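PDB 3LKE: enoyl-CoA hydratase from Bacillus halodurans, which probably catalyses the hydration of the double bond of enoyl-CoA thioesters, as a member of the crotonase-like enoyl-CoA hydratase/isomerase family. Local coordinates for residues L19-P22 with E23-N26; E38-R41 with A42-E46; S174-A177 with L178-L182; E185-N189 with K190-Q194; K198-L201 with K202-E206. One frame throughout, in Å; residues are numbered along the deposited sequence.

The five contacts are all local turns of chain, strung in series through one crotonase-like fold. Contact 1 is the loop that leaves strand 14-19, and contact 2 is the end of helix 30-45, which follows it; their nearest atoms are about 8 Å apart. Contacts 3 and 4 come much later and do touch: I186 of strand 185-187 packs on S174, E175 and L178 of helix 174-180, which runs between strand 172-173 of the smaller sheet and strand 185-187 of the six-stranded one. Contacts 4 and 5 share helix 190-205, with centres about 16 Å apart. Contacts 2 and 3 lie on opposite sides of the chain's centre, centres about 29 Å apart. Together they fix local turns and helix ends.

Contact 1: residues L19-P22 with E23-N26; sequences LDYP and EKKN
E23 comes up beside the Y21 ring, its OE1 near the ring plane and 4.0 Å from Y21 CE1, with carboxylate and ring planes 82° apart. K24 takes the face: its CB stands 4.0 Å from the Y21 ring centroid, almost on the ring normal, a CH-pi contact. With CG anti to the carbonyl carbon (chi1 -71°) and the chain extended beyond it, the lysine runs across the ring until CD lies 3.3 Å from Y21 OH. Both polar ends then meet D29, and K24 NZ also pairs with D70. K25 N bonds to P22 O at 3.0 Å. N26 closes the loop with two bonds to one residue: N26 N donates to Y21 O at 2.9 Å, nearly straight at 174°, while N26 OD1 accepts from Y21 N at 2.8 Å. The amide's ND2 lies 3.6 Å from L19 CB and bonds to the carbonyl of F62. With an alanine in place of Y21, the K24 chain would probably lose the ring face it lies on, and D29 its phenol partner. Y5 stacks on the Y21 ring, and Y61 packs against P22, K25 and N26; the compact turn itself joins strand 14-19 to helix 30-45.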
loop_
_atom_site.group_PDB
_atom_site.type_symbol
_atom_site.label_atom_id
_atom_site.label_comp_id
_atom_site.label_asym_id
_atom_site.label_seq_id
_atom_site.Cartn_x
_atom_site.Cartn_y
_atom_site.Cartn_z
ATOM N N LEU A 19 -24.468 7.155 18.615
ATOM C CA LEU A 19 -24.505 6.013 19.511
ATOM C C LEU A 19 -24.910 6.493 20.897
ATOM O O LEU A 19 -24.338 7.448 21.418
ATOM C CB LEU A 19 -23.143 5.333 19.591
ATOM C CG LEU A 19 -22.483 4.959 18.259
ATOM C CD1 LEU A 19 -21.144 4.302 18.519
ATOM C CD2 LEU A 19 -23.387 4.049 17.451
ATOM N N ASP A 20 -25.878 5.802 21.488
ATOM C CA ASP A 20 -26.444 6.201 22.772
ATOM C C ASP A 20 -26.819 4.949 23.566
ATOM O O ASP A 20 -27.986 4.559 23.626
ATOM C CB ASP A 20 -27.663 7.092 22.527
ATOM C CG ASP A 20 -28.171 7.752 23.798
ATOM O OD1 ASP A 20 -27.546 7.555 24.858
ATOM O OD2 ASP A 20 -29.193 8.465 23.723
ATOM N N TYR A 21 -25.819 4.319 24.174
ATOM C CA TYR A 21 -25.992 3.037 24.852
ATOM C C TYR A 21 -25.201 3.076 26.142
ATOM O O TYR A 21 -24.260 2.322 26.315
ATOM C CB TYR A 21 -25.462 1.916 23.953
ATOM C CG TYR A 21 -25.884 0.496 24.290
ATOM C CD1 TYR A 21 -26.719 0.213 25.365
ATOM C CD2 TYR A 21 -25.438 -0.574 23.511
ATOM C CE1 TYR A 21 -27.102 -1.097 25.653
ATOM C CE2 TYR A 21 -25.815 -1.877 23.786
ATOM C CZ TYR A 21 -26.646 -2.139 24.856
ATOM O OH TYR A 21 -27.015 -3.448 25.128
ATOM N N PRO A 22 -25.590 3.966 27.072
ATOM C CA PRO A 22 -24.736 4.244 28.232
ATOM C C PRO A 22 -24.519 3.029 29.124
ATOM O O PRO A 22 -23.461 2.901 29.729
ATOM C CB PRO A 22 -25.512 5.315 29.015
ATOM C CG PRO A 22 -26.608 5.777 28.122
ATOM C CD PRO A 22 -26.848 4.730 27.080
ATOM N N GLU A 23 -25.522 2.168 29.232
ATOM C CA GLU A 23 -25.405 0.984 30.068
ATOM C C GLU A 23 -24.129 0.222 29.742
ATOM O O GLU A 23 -23.370 -0.157 30.636
ATOM C CB GLU A 23 -26.600 0.056 29.863
ATOM C CG GLU A 23 -26.427 -1.288 30.549
ATOM C CD GLU A 23 -27.545 -2.267 30.236
ATOM O OE1 GLU A 23 -28.343 -2.001 29.305
ATOM O OE2 GLU A 23 -27.617 -3.309 30.926
ATOM N N LYS A 24 -23.893 0.022 28.448
ATOM C CA LYS A 24 -22.726 -0.727 27.988
ATOM C C LYS A 24 -21.607 0.169 27.435
ATOM O O LYS A 24 -20.713 -0.306 26.729
ATOM C CB LYS A 24 -23.155 -1.750 26.939
ATOM C CG LYS A 24 -23.960 -2.922 27.497
ATOM C CD LYS A 24 -24.068 -4.050 26.469
ATOM C CE LYS A 24 -24.807 -5.270 27.044
ATOM N NZ LYS A 24 -24.854 -6.444 26.108
ATOM N N LYS A 25 -21.645 1.459 27.763
ATOM C CA LYS A 25 -20.651 2.409 27.249
ATOM C C LYS A 25 -20.498 2.281 25.727
ATOM O O LYS A 25 -19.377 2.214 25.206
ATOM C CB LYS A 25 -19.290 2.230 27.935
ATOM C CG LYS A 25 -19.296 2.317 29.474
ATOM C CD LYS A 25 -19.886 3.612 29.986
ATOM C CE LYS A 25 -19.567 3.835 31.472
ATOM N NZ LYS A 25 -19.517 2.546 32.210
ATOM N N ASN A 26 -21.631 2.261 25.030
ATOM C CA ASN A 26 -21.652 2.179 23.569
ATOM C C ASN A 26 -20.991 0.900 23.045
ATOM O O ASN A 26 -20.427 0.878 21.945
ATOM C CB ASN A 26 -21.029 3.433 22.940
ATOM C CG ASN A 26 -21.922 4.659 23.077
ATOM O OD1 ASN A 26 -23.076 4.562 23.516
ATOM N ND2 ASN A 26 -21.387 5.817 22.718
#

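Contact 2: residues E38-R41 with A42-E46; sequences EAIR and AGNNE
Four successive i to i+4 bonds, such as A42 N to E38 O at 3.1 Å and G43 N to A39 O at 3.0 Å, carry the alpha-helix from 38-41 into 42-45. This is the C-terminal part of helix 30-45, the helix of the beta-alpha-beta unit formed with strands 14-19 and 51-56. The fourth bond, N45 N to R41 O, is the most bent, at 135°, and by E46 the chain has left the helix. Among the side chains, I40 and N44 run side by side and point the same way, one turn apart. I40 CG2, anti to the backbone N while CG1 lies anti to the carbonyl carbon (chi1 -69°), meets N44 ND2 at 3.7 Å, a methyl against an amide nitrogen. That amide is held by helix 81-98 and the residues after it: its ND2 donates to the carbonyl of E96, and its OD1 bonds with S100. I40 itself packs on C93, E96 and I97 of the same helix, and I17 of strand 14-19 touches both I40 and A39, which places this face of the helix between sheet and neighbouring helix. R41 extends from CG to NE toward helix 81-98, where NE forms a salt bridge with E96. A42 has its methyl over the preceding turn, CB 3.4 Å from E38 O.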
loop_
_atom_site.group_PDB
_atom_site.type_symbol
_atom_site.label_atom_id
_atom_site.label_comp_id
_atom_site.label_asym_id
_atom_site.label_seq_id
_atom_site.Cartn_x
_atom_site.Cartn_y
_atom_site.Cartn_z
ATOM N N GLU A 38 -29.474 -0.514 10.586
ATOM C CA GLU A 38 -30.687 0.093 10.059
ATOM C C GLU A 38 -30.476 1.575 9.744
ATOM O O GLU A 38 -30.942 2.079 8.722
ATOM C CB GLU A 38 -31.814 -0.093 11.081
ATOM C CG GLU A 38 -33.171 0.431 10.665
ATOM C CD GLU A 38 -34.205 0.288 11.774
ATOM O OE1 GLU A 38 -35.273 0.936 11.679
ATOM O OE2 GLU A 38 -33.946 -0.462 12.744
ATOM N N ALA A 39 -29.754 2.263 10.620
ATOM C CA ALA A 39 -29.457 3.674 10.439
ATOM C C ALA A 39 -28.517 3.888 9.253
ATOM O O ALA A 39 -28.702 4.806 8.455
ATOM C CB ALA A 39 -28.847 4.254 11.713
ATOM N N ILE A 40 -27.504 3.034 9.147
ATOM C CA ILE A 40 -26.531 3.133 8.060
ATOM C C ILE A 40 -27.202 2.955 6.701
ATOM O O ILE A 40 -26.965 3.727 5.770
ATOM C CB ILE A 40 -25.412 2.081 8.214
ATOM C CG1 ILE A 40 -24.531 2.417 9.422
ATOM C CG2 ILE A 40 -24.580 2.006 6.940
ATOM C CD1 ILE A 40 -23.649 1.268 9.888
ATOM N N ARG A 41 -28.028 1.923 6.595
ATOM C CA ARG A 41 -28.747 1.632 5.357
ATOM C C ARG A 41 -29.688 2.767 4.968
ATOM O O ARG A 41 -29.763 3.153 3.799
ATOM C CB ARG A 41 -29.526 0.322 5.495
ATOM C CG ARG A 41 -28.636 -0.914 5.474
ATOM C CD ARG A 41 -29.403 -2.182 5.815
ATOM N NE ARG A 41 -28.595 -3.360 5.522
ATOM C CZ ARG A 41 -28.816 -4.574 6.010
ATOM N NH1 ARG A 41 -29.833 -4.789 6.837
ATOM N NH2 ARG A 41 -28.008 -5.577 5.675
ATOM N N ALA A 42 -30.408 3.295 5.953
ATOM C CA ALA A 42 -31.329 4.398 5.710
ATOM C C ALA A 42 -30.590 5.613 5.155
ATOM O O ALA A 42 -31.087 6.296 4.258
ATOM C CB ALA A 42 -32.079 4.756 6.984
ATOM N N GLY A 43 -29.400 5.882 5.689
ATOM C CA GLY A 43 -28.577 6.972 5.201
ATOM C C GLY A 43 -28.075 6.726 3.789
ATOM O O GLY A 43 -28.043 7.649 2.975
ATOM N N ASN A 44 -27.670 5.487 3.508
ATOM C CA ASN A 44 -27.195 5.103 2.177
ATOM C C ASN A 44 -28.287 5.194 1.120
ATOM O O ASN A 44 -28.008 5.412 -0.053
ATOM C CB ASN A 44 -26.609 3.682 2.194
ATOM C CG ASN A 44 -25.263 3.623 2.879
ATOM O OD1 ASN A 44 -24.610 4.647 3.053
ATOM N ND2 ASN A 44 -24.838 2.424 3.267
ATOM N N ASN A 45 -29.532 5.023 1.544
ATOM C CA ASN A 45 -30.658 5.045 0.616
ATOM C C ASN A 45 -31.292 6.426 0.456
ATOM O O ASN A 45 -32.172 6.608 -0.383
ATOM C CB ASN A 45 -31.723 4.025 1.033
ATOM C CG ASN A 45 -31.293 2.591 0.775
ATOM O OD1 ASN A 45 -30.661 2.290 -0.239
ATOM N ND2 ASN A 45 -31.648 1.694 1.691
ATOM N N GLU A 46 -30.845 7.391 1.257
ATOM C CA GLU A 46 -31.385 8.748 1.201
ATOM C C GLU A 46 -30.689 9.578 0.132
ATOM O O GLU A 46 -29.512 9.918 0.262
ATOM C CB GLU A 46 -31.266 9.436 2.560
ATOM C CG GLU A 46 -31.557 10.937 2.525
ATOM C CD GLU A 46 -32.979 11.254 2.089
ATOM O OE1 GLU A 46 -33.913 10.577 2.569
ATOM O OE2 GLU A 46 -33.159 12.183 1.271
#

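Contact 3: residues S174-A177 with L178-L182; sequences SEEA and LRLGL
E176 and R179 lie side by side on one flank of helix 174-180, pointing the same way, and join in a side-on salt bridge. R179 NH2 donates to E176 OE2 at 2.9 Å and R179 NE to E176 OE1 at 3.1 Å, both bonds nearly straight at 174°. Each acceptor lies close to the guanidinium plane, but the carboxylate is rotated 40° against that plane: both nitrogens stand well out of the carboxylate plane, the one at OE2 on the syn side. Two bends bring the groups together, E176 at chi2 and R179 at chi3, while both side chains leave with CG anti to the backbone N. L180 comes across E176 at a slant, its CD1 4.1 Å from E176 CG, and packs on I157 of helix 149-157. On the buried flank A177 CB faces L182 CB at 4.3 Å, with F172 against both. The helix ends here in a Schellman motif: G181, at positive phi, and L182 both turn back to A177 O, each through a weak bond, while G181 N also bonds to L178 O. A side chain at G181 would run into the carbonyl oxygen before it, which accounts for glycine. With two nitrogens holding two oxygens, the E176-R179 pair probably has little freedom to rotate, and their charges are likely to offset one another at the helix surface.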
loop_
_atom_site.group_PDB
_atom_site.type_symbol
_atom_site.label_atom_id
_atom_site.label_comp_id
_atom_site.label_asym_id
_atom_site.label_seq_id
_atom_site.Cartn_x
_atom_site.Cartn_y
_atom_site.Cartn_z
ATOM N N SER A 174 -4.265 9.565 20.753
ATOM C CA SER A 174 -4.681 10.144 19.490
ATOM C C SER A 174 -3.462 10.521 18.647
ATOM O O SER A 174 -3.468 10.370 17.428
ATOM C CB SER A 174 -5.561 11.373 19.747
ATOM O OG SER A 174 -4.891 12.296 20.592
ATOM N N GLU A 175 -2.417 11.026 19.294
ATOM C CA GLU A 175 -1.207 11.394 18.561
ATOM C C GLU A 175 -0.638 10.173 17.844
ATOM O O GLU A 175 -0.242 10.256 16.676
ATOM C CB GLU A 175 -0.153 11.999 19.491
ATOM C CG GLU A 175 -0.227 13.515 19.596
ATOM C CD GLU A 175 0.044 14.208 18.267
ATOM O OE1 GLU A 175 1.020 13.831 17.581
ATOM O OE2 GLU A 175 -0.713 15.137 17.908
ATOM N N GLU A 176 -0.601 9.045 18.548
ATOM C CA GLU A 176 -0.086 7.802 17.963
ATOM C C GLU A 176 -1.012 7.311 16.855
ATOM O O GLU A 176 -0.547 6.860 15.801
ATOM C CB GLU A 176 0.106 6.716 19.032
ATOM C CG GLU A 176 0.613 5.361 18.493
ATOM C CD GLU A 176 2.053 5.397 17.982
ATOM O OE1 GLU A 176 2.686 6.479 18.007
ATOM O OE2 GLU A 176 2.554 4.328 17.553
ATOM N N ALA A 177 -2.320 7.408 17.086
ATOM C CA ALA A 177 -3.286 6.984 16.075
ATOM C C ALA A 177 -3.127 7.825 14.813
ATOM O O ALA A 177 -3.204 7.315 13.692
ATOM C CB ALA A 177 -4.724 7.055 16.618
ATOM N N LEU A 178 -2.886 9.121 14.999
ATOM C CA LEU A 178 -2.624 10.023 13.880
ATOM C C LEU A 178 -1.350 9.648 13.112
ATOM O O LEU A 178 -1.349 9.596 11.880
ATOM C CB LEU A 178 -2.516 11.461 14.390
ATOM C CG LEU A 178 -2.290 12.545 13.340
ATOM C CD1 LEU A 178 -3.488 12.615 12.407
ATOM C CD2 LEU A 178 -2.048 13.894 14.025
ATOM N N ARG A 179 -0.263 9.401 13.842
ATOM C CA ARG A 179 1.015 9.080 13.219
ATOM C C ARG A 179 0.869 7.830 12.367
ATOM O O ARG A 179 1.436 7.731 11.276
ATOM C CB ARG A 179 2.083 8.850 14.285
ATOM C CG ARG A 179 3.491 8.658 13.719
ATOM C CD ARG A 179 4.457 8.247 14.810
ATOM N NE ARG A 179 4.164 6.902 15.299
ATOM C CZ ARG A 179 4.556 5.790 14.686
ATOM N NH1 ARG A 179 5.258 5.865 13.562
ATOM N NH2 ARG A 179 4.245 4.605 15.194
ATOM N N LEU A 180 0.087 6.878 12.866
ATOM C CA LEU A 180 -0.104 5.608 12.160
ATOM C C LEU A 180 -1.011 5.743 10.935
ATOM O O LEU A 180 -0.953 4.928 10.017
ATOM C CB LEU A 180 -0.674 4.554 13.106
ATOM C CG LEU A 180 0.283 4.122 14.217
ATOM C CD1 LEU A 180 -0.423 3.226 15.211
ATOM C CD2 LEU A 180 1.499 3.428 13.630
ATOM N N GLY A 181 -1.844 6.774 10.923
ATOM C CA GLY A 181 -2.832 6.929 9.874
ATOM C C GLY A 181 -4.191 6.329 10.204
ATOM O O GLY A 181 -5.088 6.329 9.354
ATOM N N LEU A 182 -4.351 5.823 11.431
ATOM C CA LEU A 182 -5.639 5.283 11.864
ATOM C C LEU A 182 -6.693 6.385 11.922
ATOM O O LEU A 182 -7.849 6.149 11.606
ATOM C CB LEU A 182 -5.532 4.565 13.215
ATOM C CG LEU A 182 -4.705 3.271 13.211
ATOM C CD1 LEU A 182 -4.494 2.742 14.625
ATOM C CD2 LEU A 182 -5.367 2.222 12.325
#

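Contact 4: residues E185-N189 with K190-Q194; sequences EICEN and KQELQ
N189, at the N-cap position of helix 190-205, caps it through OD1, which takes the backbone N-H of E192 at 2.7 Å in an almost straight bond (174°). With chi1 at 60°, CG sits between the backbone N and the carbonyl carbon, and that turn places OD1 over the first turn of the helix. The main chain supports the cap through L193 N to N189 O at 2.9 Å, the first i to i+4 bond here. A second polar link runs the other way: the extended E192 side chain, CG anti to its backbone N (chi1 177°), brings OE1 to within 2.8 Å of E188 N, which approaches from above the carboxylate plane. E192 OE2 meanwhile lies against C187, 3.7 Å from its CB. The apolar link is C187 SG to L193 CD1 at 3.9 Å, and both residues also pack on I127 of strand 125-129. E188 and E192 carboxylates stay 5.5 Å apart between their OE1 atoms, and E188 is paired with R130. N189 thus caps E192 N, while the E192 carboxylate takes the N-H of E188, the residue before the N-cap, and its negative charge would probably interact favourably with the helix's amino end.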
loop_
_atom_site.group_PDB
_atom_site.type_symbol
_atom_site.label_atom_id
_atom_site.label_comp_id
_atom_site.label_asym_id
_atom_site.label_seq_id
_atom_site.Cartn_x
_atom_site.Cartn_y
_atom_site.Cartn_z
ATOM N N GLU A 185 -6.980 13.370 11.561
ATOM C CA GLU A 185 -6.704 14.632 12.239
ATOM C C GLU A 185 -7.224 14.640 13.662
ATOM O O GLU A 185 -8.086 13.827 14.043
ATOM C CB GLU A 185 -7.296 15.820 11.466
ATOM C CG GLU A 185 -8.785 15.726 11.208
ATOM C CD GLU A 185 -9.325 16.943 10.457
ATOM O OE1 GLU A 185 -9.239 18.071 10.997
ATOM O OE2 GLU A 185 -9.852 16.773 9.336
ATOM N N ILE A 186 -6.690 15.578 14.441
ATOM C CA ILE A 186 -7.067 15.746 15.833
ATOM C C ILE A 186 -7.624 17.150 16.015
ATOM O O ILE A 186 -7.065 18.107 15.462
ATOM C CB ILE A 186 -5.845 15.566 16.744
ATOM C CG1 ILE A 186 -5.296 14.137 16.619
ATOM C CG2 ILE A 186 -6.187 15.884 18.191
ATOM C CD1 ILE A 186 -4.052 13.880 17.441
ATOM N N CYS A 187 -8.731 17.255 16.751
ATOM C CA CYS A 187 -9.219 18.538 17.255
ATOM C C CYS A 187 -9.047 18.562 18.771
ATOM O O CYS A 187 -9.215 17.539 19.434
ATOM C CB CYS A 187 -10.675 18.758 16.874
ATOM S SG CYS A 187 -10.914 18.863 15.102
ATOM N N GLU A 188 -8.699 19.725 19.318
ATOM C CA GLU A 188 -8.349 19.812 20.738
ATOM C C GLU A 188 -9.535 19.698 21.704
ATOM O O GLU A 188 -9.371 19.208 22.824
ATOM C CB GLU A 188 -7.553 21.093 21.012
ATOM C CG GLU A 188 -6.294 21.228 20.169
ATOM C CD GLU A 188 -5.122 20.422 20.708
ATOM O OE1 GLU A 188 -5.333 19.322 21.257
ATOM O OE2 GLU A 188 -3.978 20.899 20.585
ATOM N N ASN A 189 -10.721 20.137 21.280
ATOM C CA ASN A 189 -11.900 20.117 22.138
ATOM C C ASN A 189 -13.202 20.081 21.344
ATOM O O ASN A 189 -13.199 20.209 20.119
ATOM C CB ASN A 189 -11.899 21.347 23.040
ATOM C CG ASN A 189 -11.926 22.626 22.247
ATOM O OD1 ASN A 189 -12.860 22.869 21.485
ATOM N ND2 ASN A 189 -10.885 23.437 22.389
ATOM N N LYS A 190 -14.314 19.918 22.051
ATOM C CA LYS A 190 -15.616 19.763 21.419
ATOM C C LYS A 190 -16.038 20.945 20.541
ATOM O O LYS A 190 -16.655 20.757 19.485
ATOM C CB LYS A 190 -16.687 19.515 22.484
ATOM C CG LYS A 190 -18.087 19.443 21.929
ATOM C CD LYS A 190 -19.084 19.102 23.032
ATOM C CE LYS A 190 -20.486 18.940 22.484
ATOM N NZ LYS A 190 -21.435 18.530 23.561
ATOM N N GLN A 191 -15.741 22.161 21.000
ATOM C CA GLN A 191 -16.059 23.372 20.248
ATOM C C GLN A 191 -15.288 23.447 18.933
ATOM O O GLN A 191 -15.857 23.739 17.877
ATOM C CB GLN A 191 -15.734 24.607 21.083
ATOM C CG GLN A 191 -16.797 24.956 22.089
ATOM C CD GLN A 191 -18.020 25.568 21.435
ATOM O OE1 GLN A 191 -18.807 24.874 20.785
ATOM N NE2 GLN A 191 -18.184 26.881 21.599
ATOM N N GLU A 192 -13.989 23.197 19.012
ATOM C CA GLU A 192 -13.148 23.189 17.820
ATOM C C GLU A 192 -13.634 22.118 16.847
ATOM O O GLU A 192 -13.723 22.350 15.638
ATOM C CB GLU A 192 -11.692 22.940 18.193
ATOM C CG GLU A 192 -10.763 22.839 16.990
ATOM C CD GLU A 192 -9.390 22.315 17.355
ATOM O OE1 GLU A 192 -9.027 22.357 18.549
ATOM O OE2 GLU A 192 -8.667 21.867 16.446
ATOM N N LEU A 193 -13.978 20.952 17.386
ATOM C CA LEU A 193 -14.466 19.852 16.561
ATOM C C LEU A 193 -15.770 20.217 15.857
ATOM O O LEU A 193 -15.950 19.918 14.680
ATOM C CB LEU A 193 -14.674 18.588 17.400
ATOM C CG LEU A 193 -15.253 17.414 16.610
ATOM C CD1 LEU A 193 -14.244 16.942 15.564
ATOM C CD2 LEU A 193 -15.635 16.277 17.546
ATOM N N GLN A 194 -16.688 20.850 16.585
ATOM C CA GLN A 194 -17.967 21.244 16.017
ATOM C C GLN A 194 -17.786 22.190 14.825
ATOM O O GLN A 194 -18.488 22.071 13.820
ATOM C CB GLN A 194 -18.832 21.906 17.099
ATOM C CG GLN A 194 -20.310 21.841 16.847
ATOM C CD GLN A 194 -21.103 22.426 18.001
ATOM O OE1 GLN A 194 -20.812 22.156 19.168
ATOM N NE2 GLN A 194 -22.110 23.232 17.681
#

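Contact 5: residues K198-L201 with K202-E206; sequences KNYL and KAVSE
This is an intrahelical contact between successive turns near the end of helix 190-205, where one flank lies on the six-stranded sheet. The i to i+4 bonds support the assignment: V204 N reaches Y200 O at 3.0 Å and S205 N reaches L201 O at 2.9 Å. On the polar flank N199 and K202 run side by side, pointing the same way. K202 leaves with CG anti to its backbone N (chi1 177°), then bends at chi3, and the bend brings NZ to N199 OD1 at 3.2 Å, 30° out of the amide's carbonyl plane. N199 ND2 has a weak bond to E195 one turn earlier, so the amide bridges two turns. A leucine in place of N199 would probably leave the K202 ammonium without this acceptor and its bent chain freer to turn. On the buried flank V204 slants across Y200, CG2 3.8 Å from Y200 CE2, and both rest on V103 of strand 103-108; L201 packs on Y16 and I53 of the same sheet. L167 of a second subunit packs on Y200 and V204. S205 OG donates to K202 O at 2.7 Å as the helix finishes. Also from the second subunit, H139 bonds to the carbonyl of A203 and R250 to that of E206. Such a helix, its apolar side chains on the sheet and its last turn against a neighbouring subunit, fits the crotonase-like fold and its trimeric assembly.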
loop_
_atom_site.group_PDB
_atom_site.type_symbol
_atom_site.label_atom_id
_atom_site.label_comp_id
_atom_site.label_asym_id
_atom_site.label_seq_id
_atom_site.Cartn_x
_atom_site.Cartn_y
_atom_site.Cartn_z
ATOM N N LYS A 198 -18.430 21.444 10.722
ATOM C CA LYS A 198 -19.222 22.403 9.967
ATOM C C LYS A 198 -18.534 22.742 8.645
ATOM O O LYS A 198 -19.133 22.662 7.574
ATOM C CB LYS A 198 -19.411 23.667 10.808
ATOM C CG LYS A 198 -19.945 24.882 10.069
ATOM C CD LYS A 198 -19.953 26.086 11.007
ATOM C CE LYS A 198 -20.349 27.371 10.292
ATOM N NZ LYS A 198 -21.753 27.324 9.810
ATOM N N ASN A 199 -17.266 23.111 8.736
ATOM C CA ASN A 199 -16.493 23.514 7.568
ATOM C C ASN A 199 -16.269 22.350 6.608
ATOM O O ASN A 199 -16.347 22.511 5.389
ATOM C CB ASN A 199 -15.161 24.121 8.001
ATOM C CG ASN A 199 -15.339 25.414 8.773
ATOM O OD1 ASN A 199 -16.265 26.172 8.514
ATOM N ND2 ASN A 199 -14.445 25.671 9.717
ATOM N N TYR A 200 -16.011 21.171 7.161
ATOM C CA TYR A 200 -15.749 20.006 6.328
ATOM C C TYR A 200 -16.998 19.635 5.534
ATOM O O TYR A 200 -16.928 19.360 4.339
ATOM C CB TYR A 200 -15.273 18.837 7.197
ATOM C CG TYR A 200 -15.004 17.539 6.453
ATOM C CD1 TYR A 200 -13.740 17.249 5.957
ATOM C CD2 TYR A 200 -16.009 16.594 6.284
ATOM C CE1 TYR A 200 -13.488 16.045 5.281
ATOM C CE2 TYR A 200 -15.765 15.393 5.615
ATOM C CZ TYR A 200 -14.511 15.131 5.126
ATOM O OH TYR A 200 -14.296 13.931 4.466
ATOM N N LEU A 201 -18.149 19.638 6.196
ATOM C CA LEU A 201 -19.397 19.320 5.521
ATOM C C LEU A 201 -19.758 20.380 4.485
ATOM O O LEU A 201 -20.371 20.076 3.462
ATOM C CB LEU A 201 -20.531 19.150 6.529
ATOM C CG LEU A 201 -20.371 17.950 7.461
ATOM C CD1 LEU A 201 -21.524 17.896 8.450
ATOM C CD2 LEU A 201 -20.255 16.643 6.657
ATOM N N LYS A 202 -19.381 21.623 4.765
ATOM C CA LYS A 202 -19.584 22.708 3.817
ATOM C C LYS A 202 -18.802 22.420 2.532
ATOM O O LYS A 202 -19.322 22.608 1.432
ATOM C CB LYS A 202 -19.145 24.039 4.429
ATOM C CG LYS A 202 -19.250 25.229 3.488
ATOM C CD LYS A 202 -18.365 26.374 3.972
ATOM C CE LYS A 202 -18.641 26.703 5.442
ATOM N NZ LYS A 202 -17.625 27.638 6.003
ATOM N N ALA A 203 -17.565 21.944 2.682
ATOM C CA ALA A 203 -16.718 21.604 1.537
ATOM C C ALA A 203 -17.321 20.457 0.741
ATOM O O ALA A 203 -17.347 20.489 -0.491
ATOM C CB ALA A 203 -15.318 21.254 1.996
ATOM N N VAL A 204 -17.803 19.441 1.450
ATOM C CA VAL A 204 -18.484 18.328 0.807
ATOM C C VAL A 204 -19.707 18.789 0.014
ATOM O O VAL A 204 -19.934 18.324 -1.104
ATOM C CB VAL A 204 -18.904 17.248 1.824
ATOM C CG1 VAL A 204 -19.615 16.103 1.128
ATOM C CG2 VAL A 204 -17.695 16.742 2.587
ATOM N N SER A 205 -20.489 19.707 0.585
ATOM C CA SER A 205 -21.761 20.095 -0.022
ATOM C C SER A 205 -21.552 20.803 -1.357
ATOM O O SER A 205 -22.466 20.843 -2.192
ATOM C CB SER A 205 -22.587 20.996 0.923
ATOM O OG SER A 205 -22.003 22.281 1.044
ATOM N N GLU A 206 -20.356 21.361 -1.544
ATOM C CA GLU A 206 -20.004 22.071 -2.775
ATOM C C GLU A 206 -19.804 21.104 -3.932
ATOM O O GLU A 206 -19.624 21.524 -5.077
ATOM C CB GLU A 206 -18.736 22.910 -2.587
ATOM C CG GLU A 206 -18.836 23.959 -1.488
ATOM C CD GLU A 206 -17.706 24.972 -1.538
ATOM O OE1 GLU A 206 -16.811 24.918 -0.662
ATOM O OE2 GLU A 206 -17.711 25.825 -2.456
#